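Local coordinates for methyltransferase-like protein of unknown function (PDB 3CVO), which is of unknown function but probably binds S-adenosylmethionine and may transfer its methyl group, as in class I methyltransferases, at residues R131-F142 with Q194-P202. Numbering follows the deposited sequence.
Sequences RFRVGCALATAF and QLIRTMTSP
Pro202 OXT, an oxygen of the C-terminal carboxylate, is gripped by three donors at the start of helix 133-143. Phe132 N donates a fairly straight hydrogen bond of 2.9 Å to Pro202 OXT. Arg131 NH1 makes a salt bridge with Pro202 OXT at 2.7 Å, but its hydrogen bond is weak, with an N-H...O angle of 121°. The Arg131 chain bends at CB-CG (chi2 -73°) and again at CG-CD (chi3 93°), which curls it round the oxygen and brings NH1 to it. The third donor is a water that also accepts from Arg133 N. The carboxylate therefore sits by the first turn of the helix, where the helix dipole would probably favour its negative charge.

The contact belongs to a Rossmann-like methyltransferase fold. Helix 133-143 links the parallel strands 125-128 and 148-152, and the C-terminal helix 192-199 packs across it.

Phe132 occupies the N-cap position. Pro202 CA lies over one face of the Phe132 ring, 3.6 Å from its centroid, in a CH-pi contact. The backbone of Thr200 and Ser201 meets the edge of the same ring. Tyr107 and Tyr110 also touch this phenylalanine.

The helices come close at Gly135, whose CA is 3.5 Å from Thr198 O. A second water joins Gly135 N to Thr198 O and Ser201 O. Thr198 crosses Val134 at about a right angle, with CG2 against CG1. Its OG1 bonds to Leu195 O in the carbonyl plane, on a lone pair. Further along, Leu195 sends CD1 against Leu138 and both methyls against Phe142, with Leu195 CD2 3.8 Å from Phe142 CE2.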
# COMPACT_ATOMS: atom_id res chain seq x y z
N ARG A 131 -5.56 -6.26 15.54
CA ARG A 131 -5.65 -4.91 15.00
C ARG A 131 -5.66 -4.96 13.47
O ARG A 131 -5.46 -6.00 12.88
CB ARG A 131 -4.46 -4.08 15.46
CG ARG A 131 -4.36 -3.90 17.00
CD ARG A 131 -5.42 -2.95 17.51
NE ARG A 131 -6.59 -3.69 17.93
CZ ARG A 131 -7.83 -3.35 17.64
NH1 ARG A 131 -8.07 -2.29 16.89
NH2 ARG A 131 -8.83 -4.09 18.09
N PHE A 132 -5.89 -3.82 12.86
CA PHE A 132 -5.95 -3.72 11.40
C PHE A 132 -6.77 -4.83 10.80
O PHE A 132 -6.34 -5.41 9.79
CB PHE A 132 -4.58 -3.78 10.75
CG PHE A 132 -3.60 -2.81 11.32
CD1 PHE A 132 -3.51 -1.52 10.83
CD2 PHE A 132 -2.77 -3.18 12.35
CE1 PHE A 132 -2.60 -0.59 11.38
CE2 PHE A 132 -1.85 -2.27 12.91
CZ PHE A 132 -1.77 -0.96 12.39
N ARG A 133 -7.95 -5.09 11.34
CA ARG A 133 -8.69 -6.33 10.97
C ARG A 133 -8.98 -6.42 9.46
O ARG A 133 -8.77 -7.45 8.81
CB ARG A 133 -9.97 -6.49 11.76
CG ARG A 133 -9.68 -6.78 13.21
CD ARG A 133 -10.84 -7.33 13.99
NE ARG A 133 -10.40 -7.50 15.35
CZ ARG A 133 -11.08 -8.09 16.33
NH1 ARG A 133 -12.29 -8.62 16.13
NH2 ARG A 133 -10.52 -8.14 17.52
N VAL A 134 -9.52 -5.34 8.90
CA VAL A 134 -9.75 -5.32 7.44
C VAL A 134 -8.46 -5.54 6.65
O VAL A 134 -8.41 -6.34 5.71
CB VAL A 134 -10.54 -4.07 6.96
CG1 VAL A 134 -10.60 -4.05 5.40
CG2 VAL A 134 -11.92 -4.09 7.58
N GLY A 135 -7.39 -4.92 7.10
CA GLY A 135 -6.09 -5.02 6.45
C GLY A 135 -5.55 -6.45 6.46
O GLY A 135 -4.99 -6.91 5.49
N CYS A 136 -5.76 -7.14 7.57
CA CYS A 136 -5.28 -8.51 7.75
C CYS A 136 -6.08 -9.45 6.85
O CYS A 136 -5.56 -10.40 6.25
CB CYS A 136 -5.43 -8.96 9.18
SG CYS A 136 -4.38 -8.09 10.38
N ALA A 137 -7.36 -9.15 6.73
CA ALA A 137 -8.23 -9.98 5.91
C ALA A 137 -7.82 -9.90 4.43
O ALA A 137 -7.71 -10.92 3.70
CB ALA A 137 -9.73 -9.62 6.10
N LEU A 138 -7.60 -8.67 3.99
CA LEU A 138 -7.13 -8.39 2.61
C LEU A 138 -5.73 -8.92 2.35
O LEU A 138 -5.49 -9.47 1.30
CB LEU A 138 -7.23 -6.90 2.23
CG LEU A 138 -8.67 -6.34 2.24
CD1 LEU A 138 -8.57 -4.86 1.73
CD2 LEU A 138 -9.65 -7.17 1.47
N ALA A 139 -4.84 -8.76 3.31
CA ALA A 139 -3.49 -9.29 3.23
C ALA A 139 -3.52 -10.79 2.95
O ALA A 139 -2.83 -11.26 2.07
CB ALA A 139 -2.70 -8.98 4.49
N THR A 140 -4.45 -11.48 3.60
CA THR A 140 -4.57 -12.92 3.44
C THR A 140 -5.03 -13.19 2.03
O THR A 140 -4.43 -13.98 1.31
CB THR A 140 -5.56 -13.51 4.47
OG1 THR A 140 -5.05 -13.26 5.78
CG2 THR A 140 -5.79 -15.01 4.25
N ALA A 141 -6.07 -12.48 1.60
CA ALA A 141 -6.70 -12.73 0.28
C ALA A 141 -5.68 -12.55 -0.81
O ALA A 141 -5.61 -13.30 -1.77
CB ALA A 141 -7.91 -11.80 0.02
N PHE A 142 -4.86 -11.52 -0.65
CA PHE A 142 -3.94 -11.19 -1.75
C PHE A 142 -2.64 -11.99 -1.67
O PHE A 142 -1.93 -12.09 -2.65
CB PHE A 142 -3.61 -9.71 -1.75
CG PHE A 142 -4.79 -8.84 -2.02
CD1 PHE A 142 -5.65 -9.12 -3.04
CD2 PHE A 142 -4.99 -7.71 -1.26
CE1 PHE A 142 -6.73 -8.33 -3.27
CE2 PHE A 142 -6.04 -6.89 -1.52
CZ PHE A 142 -6.93 -7.22 -2.53
N GLN A 194 -7.23 2.41 -1.45
CA GLN A 194 -8.14 1.81 -0.42
C GLN A 194 -7.41 0.79 0.39
O GLN A 194 -7.47 0.75 1.62
CB GLN A 194 -9.38 1.18 -1.07
CG GLN A 194 -10.00 0.06 -0.19
CD GLN A 194 -10.81 -1.00 -0.98
OE1 GLN A 194 -10.84 -0.99 -2.23
NE2 GLN A 194 -11.49 -1.90 -0.24
N LEU A 195 -6.64 -0.03 -0.30
CA LEU A 195 -5.86 -1.10 0.32
C LEU A 195 -4.85 -0.53 1.31
O LEU A 195 -4.76 -0.98 2.45
CB LEU A 195 -5.15 -1.94 -0.76
CG LEU A 195 -4.18 -3.02 -0.30
CD1 LEU A 195 -4.83 -3.88 0.79
CD2 LEU A 195 -3.73 -3.87 -1.48
N ILE A 196 -4.15 0.52 0.91
CA ILE A 196 -3.17 1.18 1.80
C ILE A 196 -3.86 1.69 3.09
O ILE A 196 -3.34 1.56 4.21
CB ILE A 196 -2.37 2.27 1.08
CG1 ILE A 196 -1.53 1.61 -0.02
CG2 ILE A 196 -1.47 3.07 2.08
CD1 ILE A 196 -0.75 2.58 -0.92
N ARG A 197 -5.02 2.29 2.92
CA ARG A 197 -5.74 2.82 4.06
C ARG A 197 -6.14 1.69 5.04
O ARG A 197 -6.21 1.92 6.26
CB ARG A 197 -6.96 3.63 3.60
CG ARG A 197 -7.51 4.59 4.65
CD ARG A 197 -6.58 5.81 4.88
NE ARG A 197 -5.45 5.48 5.75
CZ ARG A 197 -5.57 5.36 7.06
NH1 ARG A 197 -6.75 5.55 7.62
NH2 ARG A 197 -4.54 5.05 7.81
N THR A 198 -6.39 0.49 4.52
CA THR A 198 -6.77 -0.67 5.39
C THR A 198 -5.54 -1.19 6.15
O THR A 198 -5.65 -1.64 7.29
CB THR A 198 -7.43 -1.84 4.69
OG1 THR A 198 -6.49 -2.50 3.84
CG2 THR A 198 -8.67 -1.41 3.87
N MSE A 199 -4.38 -1.07 5.51
CA MSE A 199 -3.07 -1.57 6.05
C MSE A 199 -2.51 -0.64 7.12
O MSE A 199 -1.55 -0.98 7.81
CB MSE A 199 -1.99 -1.72 4.95
CG MSE A 199 -2.24 -2.79 3.91
SE MSE A 199 -2.81 -4.60 4.55
CE MSE A 199 -3.97 -5.13 3.08
N THR A 200 -3.11 0.52 7.23
CA THR A 200 -2.58 1.62 8.10
C THR A 200 -3.63 2.19 9.02
O THR A 200 -3.44 3.22 9.63
CB THR A 200 -1.95 2.76 7.26
OG1 THR A 200 -2.95 3.33 6.40
CG2 THR A 200 -0.74 2.24 6.37
N SER A 201 -4.74 1.46 9.18
CA SER A 201 -5.78 1.81 10.12
C SER A 201 -5.90 0.75 11.24
O SER A 201 -6.48 -0.30 11.01
CB SER A 201 -7.12 1.87 9.36
OG SER A 201 -7.14 2.94 8.43
N PRO A 202 -5.38 1.03 12.45
CA PRO A 202 -5.31 -0.01 13.51
C PRO A 202 -6.68 -0.49 14.00
O PRO A 202 -7.61 0.32 13.94
CB PRO A 202 -4.56 0.68 14.66
CG PRO A 202 -4.01 1.92 14.14
CD PRO A 202 -4.65 2.26 12.81
OXT PRO A 202 -6.90 -1.64 14.51
O HOH W 1 -9.05 -3.14 13.28
O HOH W 2 -7.62 -2.33 8.84